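Local coordinates for T-lymphoma invasion and metastasis-inducing protein 1 (Homo sapiens, PDB 4K2P) that is a Rac-activating exchange factor whose PH and coiled-coil region probably binds membrane phosphoinositides and partner proteins such as Par-3, at residues 14-19 / 39-44; 48-53 / 67-72; 146-151 / 183-188. The protein carries 5 engineered substitutions. One frame throughout, in Å; residues are numbered along the deposited sequence.

Contacts 1 and 2 are successive steps across one antiparallel sheet of the PH domain, with centres about 7 Å apart. Strand 37-44 of contact 1 turns tightly into strand 47-51 of contact 2, and the two are neighbours in the sheet: Ser42 O and Phe49 N, 2.9 Å apart, probably share a hydrogen bond. Tyr39 and His67, one from each contact, add an edge-to-face ring pair. Contact 3 joins two long helices of the CC-Ex region beyond the chain's centre. Its centre lies about 34 Å from that of contact 1, and its nearest atoms stay about 11 Å from those of contact 2. A calcium ion is bound at contact 3, on Asn184.

Contact 1. Residues 14-19 / 39-44; sequences LAVKNF and YWVSLK
Leu14 and Tyr39 form an antiparallel hydrogen-bonded pair at a point where the short segments of the two strands run at 93° to each other. Each residue lends its N-H to the other's carbonyl: Leu14 N to Tyr39 O and Tyr39 N to Leu14 O are both 3.0 Å, and both bonds are nearly straight. This is the single bridge between 14-19 and 39-44. From it the two segments lead off in opposite directions along the strand pair, and Val16 goes on to bond with Lys37.

Leu14, Val16, Tyr39 and Val41, all buried, carry the side-chain contact. With its CG beside the backbone N (chi1 -62°), Leu14 brings CD1 against the branch point of Val41, at 3.8 Å from Val41 CB. The same methyl also meets Val41 CG2 at 3.9 Å, the two side chains crossing at about a right angle. Val16 turns to the tyrosine instead. Its CG2 comes in at the edge of the Tyr39 ring, near the ring plane, and lies 3.9 Å from Tyr39 CD2; no atom of Val16 stacks over the ring. CG2 of Val16 approaches CG2 of Val41 more loosely, at 4.3 Å, completing an apolar patch on the face that carries all four side chains.

The steep angle between the short segments reflects strands that bend and coil, consistent with the curled sheet of a PH domain. Strand 47-51 continues the cluster through Phe50, which touches both valines, and through Leu48 on Val41. Strand 98-102 supplies Phe101, packed on Leu14 and Val16. Helix 106-128 covers the pair Leu14 and Val41 with Trp112.

Contact 2. Residues 48-53 / 67-72; sequences LFFYES and HAVWVE
The rings of Phe50 and His67 lie nearly parallel but slid apart, their planes 19° from each other and their centroids 5.2 Å apart, so there is little true overlap. What sits over the imidazole face is Phe50 CB, a CH-pi contact placed 4.1 Å from the centroid of the His67 ring. The histidine gets there by an uncommon turn: its CG stands between the backbone N and the carbonyl carbon (chi1 47°), which folds the ring back across the strand pair toward Phe50.

The far part of the phenylalanine ring serves another partner. Phe50 CE1 is packed closely against a methyl of Val69, CG2, at 3.5 Å, the two side chains meeting at a slant. One benzyl group thus spans from His67 to Val69 along the neighbouring strand. Leu48 lies on the same face of the sheet and reaches past Val69: its CD1 is 3.9 Å from Val71 CG1, the two branched chains crossing at about a right angle. On the other face, Phe49 CD1 rests 3.8 Å from Ala68 CB.

The backbone fixes this register. Leu48 and Val69 exchange N-H and carbonyl in both directions, with 2.9 Å from Val69 N to Leu48 O, and Phe50 N donates to His67 O at 3.0 Å. Phe49 and Ala68 form the non-hydrogen-bonded pair between them.

Phe101 of strand 98-102 touches both Leu48 and Phe50, marking their face as the inner one. Two antiparallel strands joined by a long loop, with Leu48, Phe50 and Val69 on the inner face, His67 at its exposed margin, and Phe49 and Ala68 on the other, fit the third and fourth strands of the first sheet of a PH-domain barrel.

Contact 3. Residues 146-151 / 183-188; sequences QKIDMD and QNLEQF. With CA (calcium ion), chain E.
Phe188 and Lys147 meet because both carry CG beside the backbone N, chi1 being -71° in Phe188, while a bend at chi3 (-73°) keeps the lysine's CD and CE near the ring as the chains cross at about a right angle. Lys147 CB lies over one ring face, 4.0 Å from the Phe188 centroid, and the carbonyl oxygen of Asn184 sits over the opposite face. Nearer the Phe188 backbone, Ile148 CG1 presses on Phe188 CB at 3.5 Å as the two chains slide past each other. Leu185 CD2 fits between Ile148 O and Asp151 CB.

The polar link is Asn184 ND2 to Asp151 OD2, 3.2 Å, nearly in the amide plane. The other end of that amide, Asn184 OD1, binds calcium at 2.3 Å beside five waters; the metal may polarise the amide and sharpen its N-H as a donor. Cut back to an alanine, Phe188 would no longer cover Lys147 CB, which is likely to open a gap and leave the lysine chain freer to move.

The two segments run antiparallel, their axes at 161°, as a coiled-coil hairpin: Leu144 of helix 133-161 also packs on Phe188, Trp181 and Leu192 of helix 168-203 extend the seam, and helix 233-241 flanks Glu186 and Gln187.

Contact 1. Residues 14-19 / 39-44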
loop_
_atom_site.group_PDB
_atom_site.type_symbol
_atom_site.label_atom_id
_atom_site.label_comp_id
_atom_site.label_asym_id
_atom_site.label_seq_id
_atom_site.Cartn_x
_atom_site.Cartn_y
_atom_site.Cartn_z
ATOM N N LEU A 14 18.300 9.133 -2.721
ATOM C CA LEU A 14 17.212 8.793 -3.629
ATOM C C LEU A 14 16.670 10.033 -4.311
ATOM O O LEU A 14 16.633 11.106 -3.708
ATOM C CB LEU A 14 16.069 8.115 -2.874
ATOM C CG LEU A 14 16.373 6.787 -2.185
ATOM C CD1 LEU A 14 15.209 6.368 -1.274
ATOM C CD2 LEU A 14 16.671 5.720 -3.222
ATOM N N ALA A 15 16.252 9.885 -5.565
ATOM C CA ALA A 15 15.414 10.887 -6.209
ATOM C C ALA A 15 13.982 10.596 -5.768
ATOM O O ALA A 15 13.602 9.438 -5.638
ATOM C CB ALA A 15 15.548 10.837 -7.718
ATOM N N VAL A 16 13.200 11.643 -5.527
ATOM C CA VAL A 16 11.881 11.509 -4.904
ATOM C C VAL A 16 10.888 12.446 -5.570
ATOM O O VAL A 16 11.238 13.557 -5.975
ATOM C CB VAL A 16 11.924 11.815 -3.397
ATOM C CG1 VAL A 16 10.561 11.551 -2.755
ATOM C CG2 VAL A 16 13.007 10.972 -2.708
ATOM N N LYS A 17 9.648 11.984 -5.680
ATOM C CA LYS A 17 8.595 12.714 -6.359
ATOM C C LYS A 17 7.256 12.349 -5.722
ATOM O O LYS A 17 6.937 11.174 -5.638
ATOM C CB LYS A 17 8.625 12.338 -7.836
ATOM C CG LYS A 17 7.688 13.056 -8.742
ATOM C CD LYS A 17 8.017 12.636 -10.156
ATOM C CE LYS A 17 7.136 13.300 -11.163
ATOM N NZ LYS A 17 7.864 13.487 -12.445
ATOM N N ASN A 18 6.476 13.323 -5.266
ATOM C CA ASN A 18 5.112 13.019 -4.816
ATOM C C ASN A 18 4.267 12.509 -5.978
ATOM O O ASN A 18 4.361 13.022 -7.085
ATOM C CB ASN A 18 4.458 14.238 -4.181
ATOM C CG ASN A 18 5.169 14.686 -2.923
ATOM O OD1 ASN A 18 5.812 13.892 -2.246
ATOM N ND2 ASN A 18 5.028 15.956 -2.588
ATOM N N PHE A 19 3.444 11.500 -5.717
ATOM C CA PHE A 19 2.750 10.778 -6.775
ATOM C C PHE A 19 1.219 10.858 -6.644
ATOM O O PHE A 19 0.536 11.299 -7.569
ATOM C CB PHE A 19 3.216 9.323 -6.780
ATOM C CG PHE A 19 2.674 8.518 -7.921
ATOM C CD1 PHE A 19 2.715 9.012 -9.214
ATOM C CD2 PHE A 19 2.150 7.256 -7.708
ATOM C CE1 PHE A 19 2.218 8.276 -10.268
ATOM C CE2 PHE A 19 1.658 6.514 -8.756
ATOM C CZ PHE A 19 1.690 7.022 -10.039
ATOM N N TYR A 39 17.155 13.571 -2.128
ATOM C CA TYR A 39 17.257 13.621 -0.683
ATOM C C TYR A 39 18.139 12.490 -0.206
ATOM O O TYR A 39 18.259 11.469 -0.868
ATOM C CB TYR A 39 15.892 13.472 -0.017
ATOM C CG TYR A 39 14.920 14.589 -0.243
ATOM C CD1 TYR A 39 14.980 15.744 0.515
ATOM C CD2 TYR A 39 13.908 14.473 -1.187
ATOM C CE1 TYR A 39 14.072 16.767 0.328
ATOM C CE2 TYR A 39 12.996 15.486 -1.379
ATOM C CZ TYR A 39 13.082 16.631 -0.619
ATOM O OH TYR A 39 12.176 17.648 -0.811
ATOM N N TRP A 40 18.755 12.678 0.945
ATOM C CA TRP A 40 19.213 11.559 1.744
ATOM C C TRP A 40 18.005 11.035 2.529
ATOM O O TRP A 40 17.409 11.751 3.320
ATOM C CB TRP A 40 20.332 11.979 2.685
ATOM C CG TRP A 40 20.910 10.843 3.449
ATOM C CD1 TRP A 40 20.691 10.540 4.762
ATOM C CD2 TRP A 40 21.801 9.844 2.949
ATOM N NE1 TRP A 40 21.399 9.419 5.108
ATOM C CE2 TRP A 40 22.087 8.972 4.013
ATOM C CE3 TRP A 40 22.388 9.605 1.703
ATOM C CZ2 TRP A 40 22.933 7.874 3.870
ATOM C CZ3 TRP A 40 23.223 8.516 1.563
ATOM C CH2 TRP A 40 23.490 7.663 2.638
ATOM N N VAL A 41 17.628 9.795 2.282
ATOM C CA VAL A 41 16.437 9.220 2.888
ATOM C C VAL A 41 16.859 8.178 3.899
ATOM O O VAL A 41 17.630 7.291 3.582
ATOM C CB VAL A 41 15.513 8.598 1.825
ATOM C CG1 VAL A 41 14.278 7.956 2.476
ATOM C CG2 VAL A 41 15.098 9.662 0.829
ATOM N N SER A 42 16.321 8.283 5.111
ATOM C CA SER A 42 16.712 7.433 6.217
ATOM C C SER A 42 15.487 6.834 6.902
ATOM O O SER A 42 14.628 7.544 7.403
ATOM C CB SER A 42 17.538 8.234 7.221
ATOM O OG SER A 42 17.972 7.421 8.288
ATOM N N LEU A 43 15.438 5.512 6.929
ATOM C CA LEU A 43 14.366 4.768 7.562
ATOM C C LEU A 43 14.721 4.472 9.006
ATOM O O LEU A 43 15.593 3.654 9.273
ATOM C CB LEU A 43 14.130 3.463 6.799
ATOM C CG LEU A 43 13.109 2.482 7.366
ATOM C CD1 LEU A 43 11.718 3.089 7.343
ATOM C CD2 LEU A 43 13.150 1.175 6.584
ATOM N N LYS A 44 14.037 5.127 9.936
ATOM C CA LYS A 44 14.199 4.838 11.358
ATOM C C LYS A 44 12.828 4.539 11.932
ATOM O O LYS A 44 11.897 5.328 11.780
ATOM C CB LYS A 44 14.857 6.010 12.093
#

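Contact 2. Residues 48-53 / 67-72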
loop_
_atom_site.group_PDB
_atom_site.type_symbol
_atom_site.label_atom_id
_atom_site.label_comp_id
_atom_site.label_asym_id
_atom_site.label_seq_id
_atom_site.Cartn_x
_atom_site.Cartn_y
_atom_site.Cartn_z
ATOM N N LEU A 48 10.181 7.437 7.294
ATOM C CA LEU A 48 11.200 7.875 6.363
ATOM C C LEU A 48 11.489 9.346 6.603
ATOM O O LEU A 48 10.600 10.177 6.492
ATOM C CB LEU A 48 10.757 7.663 4.907
ATOM C CG LEU A 48 10.694 6.232 4.389
ATOM C CD1 LEU A 48 10.056 6.223 3.005
ATOM C CD2 LEU A 48 12.058 5.604 4.345
ATOM N N PHE A 49 12.734 9.654 6.945
ATOM C CA PHE A 49 13.190 11.023 7.134
ATOM C C PHE A 49 13.960 11.482 5.906
ATOM O O PHE A 49 14.822 10.770 5.395
ATOM C CB PHE A 49 14.065 11.122 8.382
ATOM C CG PHE A 49 13.339 10.802 9.650
ATOM C CD1 PHE A 49 12.635 11.780 10.323
ATOM C CD2 PHE A 49 13.343 9.516 10.158
ATOM C CE1 PHE A 49 11.954 11.491 11.494
ATOM C CE2 PHE A 49 12.664 9.215 11.334
ATOM C CZ PHE A 49 11.967 10.203 11.997
ATOM N N PHE A 50 13.653 12.689 5.453
ATOM C CA PHE A 50 14.240 13.243 4.241
ATOM C C PHE A 50 15.129 14.413 4.601
ATOM O O PHE A 50 14.671 15.372 5.212
ATOM C CB PHE A 50 13.139 13.681 3.272
ATOM C CG PHE A 50 12.269 12.556 2.795
ATOM C CD1 PHE A 50 11.375 11.948 3.646
ATOM C CD2 PHE A 50 12.335 12.121 1.489
ATOM C CE1 PHE A 50 10.575 10.912 3.204
ATOM C CE2 PHE A 50 11.534 11.086 1.044
ATOM C CZ PHE A 50 10.654 10.485 1.902
ATOM N N TYR A 51 16.404 14.317 4.224
ATOM C CA TYR A 51 17.417 15.324 4.541
ATOM C C TYR A 51 17.952 15.951 3.254
ATOM O O TYR A 51 18.121 15.255 2.251
ATOM C CB TYR A 51 18.593 14.708 5.302
ATOM C CG TYR A 51 18.282 14.049 6.636
ATOM C CD1 TYR A 51 17.849 12.728 6.700
ATOM C CD2 TYR A 51 18.484 14.727 7.833
ATOM C CE1 TYR A 51 17.589 12.119 7.920
ATOM C CE2 TYR A 51 18.231 14.124 9.048
ATOM C CZ TYR A 51 17.791 12.823 9.087
ATOM O OH TYR A 51 17.538 12.226 10.299
ATOM N N GLU A 52 18.201 17.258 3.268
ATOM C CA GLU A 52 18.912 17.914 2.173
ATOM C C GLU A 52 20.375 18.120 2.517
ATOM O O GLU A 52 20.720 18.433 3.659
ATOM C CB GLU A 52 18.277 19.263 1.834
ATOM C CG GLU A 52 16.913 19.156 1.164
ATOM C CD GLU A 52 16.338 20.511 0.774
ATOM O OE1 GLU A 52 16.986 21.547 1.048
ATOM O OE2 GLU A 52 15.234 20.536 0.190
ATOM N N SER A 53 21.234 17.950 1.520
ATOM C CA SER A 53 22.657 18.241 1.672
ATOM C C SER A 53 22.922 19.740 1.664
ATOM O O SER A 53 22.326 20.465 0.870
ATOM C CB SER A 53 23.453 17.565 0.556
ATOM O OG SER A 53 24.835 17.781 0.725
ATOM N N HIS A 67 11.517 16.982 6.132
ATOM C CA HIS A 67 10.209 16.429 6.457
ATOM C C HIS A 67 10.290 14.920 6.670
ATOM O O HIS A 67 11.349 14.315 6.514
ATOM C CB HIS A 67 9.194 16.784 5.373
ATOM C CG HIS A 67 9.688 16.543 3.985
ATOM N ND1 HIS A 67 10.417 17.483 3.288
ATOM C CD2 HIS A 67 9.559 15.477 3.161
ATOM C CE1 HIS A 67 10.716 17.006 2.094
ATOM N NE2 HIS A 67 10.210 15.790 1.992
ATOM N N ALA A 68 9.163 14.327 7.039
ATOM C CA ALA A 68 9.100 12.909 7.361
ATOM C C ALA A 68 7.797 12.301 6.854
ATOM O O ALA A 68 6.756 12.951 6.869
ATOM C CB ALA A 68 9.232 12.710 8.862
ATOM N N VAL A 69 7.873 11.059 6.395
ATOM C CA VAL A 69 6.713 10.327 5.917
ATOM C C VAL A 69 6.540 9.089 6.774
ATOM O O VAL A 69 7.432 8.255 6.865
ATOM C CB VAL A 69 6.854 9.921 4.432
ATOM C CG1 VAL A 69 5.622 9.159 3.966
ATOM C CG2 VAL A 69 7.078 11.154 3.556
ATOM N N TRP A 70 5.379 8.989 7.400
ATOM C CA TRP A 70 5.014 7.841 8.219
ATOM C C TRP A 70 4.602 6.680 7.326
ATOM O O TRP A 70 3.693 6.826 6.521
ATOM C CB TRP A 70 3.879 8.237 9.158
ATOM C CG TRP A 70 3.467 7.198 10.149
ATOM C CD1 TRP A 70 4.271 6.505 11.010
ATOM C CD2 TRP A 70 2.132 6.749 10.397
ATOM N NE1 TRP A 70 3.514 5.648 11.773
ATOM C CE2 TRP A 70 2.198 5.781 11.416
ATOM C CE3 TRP A 70 0.884 7.074 9.850
ATOM C CZ2 TRP A 70 1.067 5.128 11.898
ATOM C CZ3 TRP A 70 -0.237 6.425 10.328
ATOM C CH2 TRP A 70 -0.139 5.465 11.344
ATOM N N VAL A 71 5.252 5.529 7.471
ATOM C CA VAL A 71 5.072 4.441 6.513
ATOM C C VAL A 71 4.552 3.153 7.139
ATOM O O VAL A 71 4.636 2.097 6.513
ATOM C CB VAL A 71 6.397 4.119 5.772
ATOM C CG1 VAL A 71 6.920 5.364 5.075
ATOM C CG2 VAL A 71 7.440 3.564 6.714
ATOM N N GLU A 72 3.998 3.232 8.348
ATOM C CA GLU A 72 3.330 2.073 8.940
ATOM C C GLU A 72 2.232 1.615 7.990
ATOM O O GLU A 72 1.536 2.438 7.412
ATOM C CB GLU A 72 2.726 2.393 10.317
ATOM C CG GLU A 72 3.622 2.034 11.495
ATOM C CD GLU A 72 2.967 2.252 12.862
ATOM O OE1 GLU A 72 1.749 2.017 13.013
ATOM O OE2 GLU A 72 3.688 2.663 13.795
#

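Contact 3. Residues 146-151 / 183-188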
loop_
_atom_site.group_PDB
_atom_site.type_symbol
_atom_site.label_atom_id
_atom_site.label_comp_id
_atom_site.label_asym_id
_atom_site.label_seq_id
_atom_site.Cartn_x
_atom_site.Cartn_y
_atom_site.Cartn_z
ATOM N N GLN A 146 -10.078 -16.285 5.969
ATOM C CA GLN A 146 -11.348 -16.721 6.542
ATOM C C GLN A 146 -12.421 -15.653 6.319
ATOM O O GLN A 146 -13.559 -15.969 5.971
ATOM C CB GLN A 146 -11.202 -17.019 8.041
ATOM C CG GLN A 146 -10.485 -18.326 8.357
ATOM C CD GLN A 146 -10.151 -18.487 9.840
ATOM O OE1 GLN A 146 -9.915 -17.508 10.555
ATOM N NE2 GLN A 146 -10.148 -19.731 10.309
ATOM N N LYS A 147 -12.044 -14.389 6.488
ATOM C CA LYS A 147 -12.966 -13.275 6.309
ATOM C C LYS A 147 -13.375 -13.130 4.854
ATOM O O LYS A 147 -14.519 -12.790 4.558
ATOM C CB LYS A 147 -12.345 -11.967 6.815
ATOM C CG LYS A 147 -12.391 -11.836 8.334
ATOM C CD LYS A 147 -11.879 -10.498 8.853
ATOM C CE LYS A 147 -10.379 -10.377 8.749
ATOM N NZ LYS A 147 -9.863 -9.173 9.475
ATOM N N ILE A 148 -12.445 -13.413 3.951
ATOM C CA ILE A 148 -12.710 -13.320 2.527
ATOM C C ILE A 148 -13.677 -14.421 2.119
ATOM O O ILE A 148 -14.585 -14.195 1.328
ATOM C CB ILE A 148 -11.404 -13.419 1.703
ATOM C CG1 ILE A 148 -10.597 -12.130 1.846
ATOM C CG2 ILE A 148 -11.687 -13.679 0.230
ATOM C CD1 ILE A 148 -9.139 -12.262 1.409
ATOM N N ASP A 149 -13.460 -15.616 2.646
ATOM C CA ASP A 149 -14.300 -16.749 2.316
ATOM C C ASP A 149 -15.750 -16.466 2.717
ATOM O O ASP A 149 -16.682 -16.696 1.944
ATOM C CB ASP A 149 -13.790 -18.012 3.013
ATOM C CG ASP A 149 -14.569 -19.251 2.611
ATOM O OD1 ASP A 149 -14.690 -19.510 1.392
ATOM O OD2 ASP A 149 -15.065 -19.960 3.512
ATOM N N MET A 150 -15.917 -15.934 3.921
ATOM C CA MET A 150 -17.232 -15.655 4.479
ATOM C C MET A 150 -17.953 -14.580 3.660
ATOM O O MET A 150 -19.093 -14.782 3.246
ATOM C CB MET A 150 -17.099 -15.233 5.951
ATOM C CG MET A 150 -18.406 -14.846 6.627
ATOM S SD MET A 150 -19.649 -16.156 6.545
ATOM C CE MET A 150 -18.889 -17.400 7.581
ATOM N N ASP A 151 -17.289 -13.458 3.389
ATOM C CA ASP A 151 -17.954 -12.370 2.673
ATOM C C ASP A 151 -18.216 -12.720 1.207
ATOM O O ASP A 151 -19.172 -12.218 0.614
ATOM C CB ASP A 151 -17.138 -11.080 2.772
ATOM C CG ASP A 151 -17.454 -10.288 4.025
ATOM O OD1 ASP A 151 -17.976 -10.888 4.994
ATOM O OD2 ASP A 151 -17.165 -9.070 4.049
ATOM N N GLN A 183 -17.010 -4.063 -1.352
ATOM C CA GLN A 183 -16.053 -3.133 -0.789
ATOM C C GLN A 183 -15.204 -3.780 0.313
ATOM O O GLN A 183 -13.999 -3.525 0.409
ATOM C CB GLN A 183 -16.802 -1.912 -0.267
ATOM C CG GLN A 183 -15.948 -0.688 -0.081
ATOM C CD GLN A 183 -16.672 0.584 -0.467
ATOM O OE1 GLN A 183 -16.871 1.473 0.360
ATOM N NE2 GLN A 183 -17.063 0.682 -1.733
ATOM N N ASN A 184 -15.836 -4.620 1.132
ATOM C CA ASN A 184 -15.141 -5.342 2.193
ATOM C C ASN A 184 -14.074 -6.232 1.600
ATOM O O ASN A 184 -12.985 -6.359 2.143
ATOM C CB ASN A 184 -16.094 -6.205 3.022
ATOM C CG ASN A 184 -17.007 -5.393 3.908
ATOM O OD1 ASN A 184 -16.834 -4.192 4.068
ATOM N ND2 ASN A 184 -17.983 -6.059 4.507
ATOM N N LEU A 185 -14.418 -6.862 0.482
ATOM C CA LEU A 185 -13.539 -7.820 -0.164
ATOM C C LEU A 185 -12.344 -7.107 -0.804
ATOM O O LEU A 185 -11.243 -7.642 -0.808
ATOM C CB LEU A 185 -14.326 -8.642 -1.191
ATOM C CG LEU A 185 -15.241 -9.684 -0.550
ATOM C CD1 LEU A 185 -16.253 -10.240 -1.544
ATOM C CD2 LEU A 185 -14.426 -10.817 0.042
ATOM N N GLU A 186 -12.553 -5.896 -1.308
ATOM C CA GLU A 186 -11.448 -5.082 -1.803
ATOM C C GLU A 186 -10.452 -4.791 -0.698
ATOM O O GLU A 186 -9.242 -4.875 -0.902
ATOM C CB GLU A 186 -11.935 -3.757 -2.365
ATOM C CG GLU A 186 -12.519 -3.818 -3.747
ATOM C CD GLU A 186 -12.867 -2.431 -4.250
ATOM O OE1 GLU A 186 -13.527 -1.682 -3.501
ATOM O OE2 GLU A 186 -12.451 -2.072 -5.368
ATOM N N GLN A 187 -10.982 -4.433 0.467
ATOM C CA GLN A 187 -10.179 -4.095 1.633
ATOM C C GLN A 187 -9.413 -5.318 2.118
ATOM O O GLN A 187 -8.229 -5.227 2.434
ATOM C CB GLN A 187 -11.081 -3.542 2.738
ATOM C CG GLN A 187 -10.412 -3.272 4.088
ATOM C CD GLN A 187 -9.487 -2.073 4.064
ATOM O OE1 GLN A 187 -9.941 -0.927 4.041
ATOM N NE2 GLN A 187 -8.180 -2.328 4.089
ATOM N N PHE A 188 -10.086 -6.464 2.152
ATOM C CA PHE A 188 -9.497 -7.692 2.660
ATOM C C PHE A 188 -8.380 -8.178 1.741
ATOM O O PHE A 188 -7.349 -8.650 2.218
ATOM C CB PHE A 188 -10.544 -8.804 2.801
ATOM C CG PHE A 188 -11.536 -8.602 3.920
ATOM C CD1 PHE A 188 -11.223 -7.851 5.041
ATOM C CD2 PHE A 188 -12.785 -9.195 3.855
ATOM C CE1 PHE A 188 -12.147 -7.684 6.065
ATOM C CE2 PHE A 188 -13.707 -9.025 4.874
ATOM C CZ PHE A 188 -13.379 -8.273 5.981
HETATM CA CA CA E . -16.733 -2.029 4.880
HETATM O O HOH W 1 -15.782 -0.797 6.760
HETATM O O HOH W 2 -17.969 -1.835 2.849
HETATM O O HOH W 3 -18.580 -0.532 5.373
HETATM O O HOH W 4 -14.413 -2.436 4.257
HETATM O O HOH W 5 -17.315 -3.526 6.731
#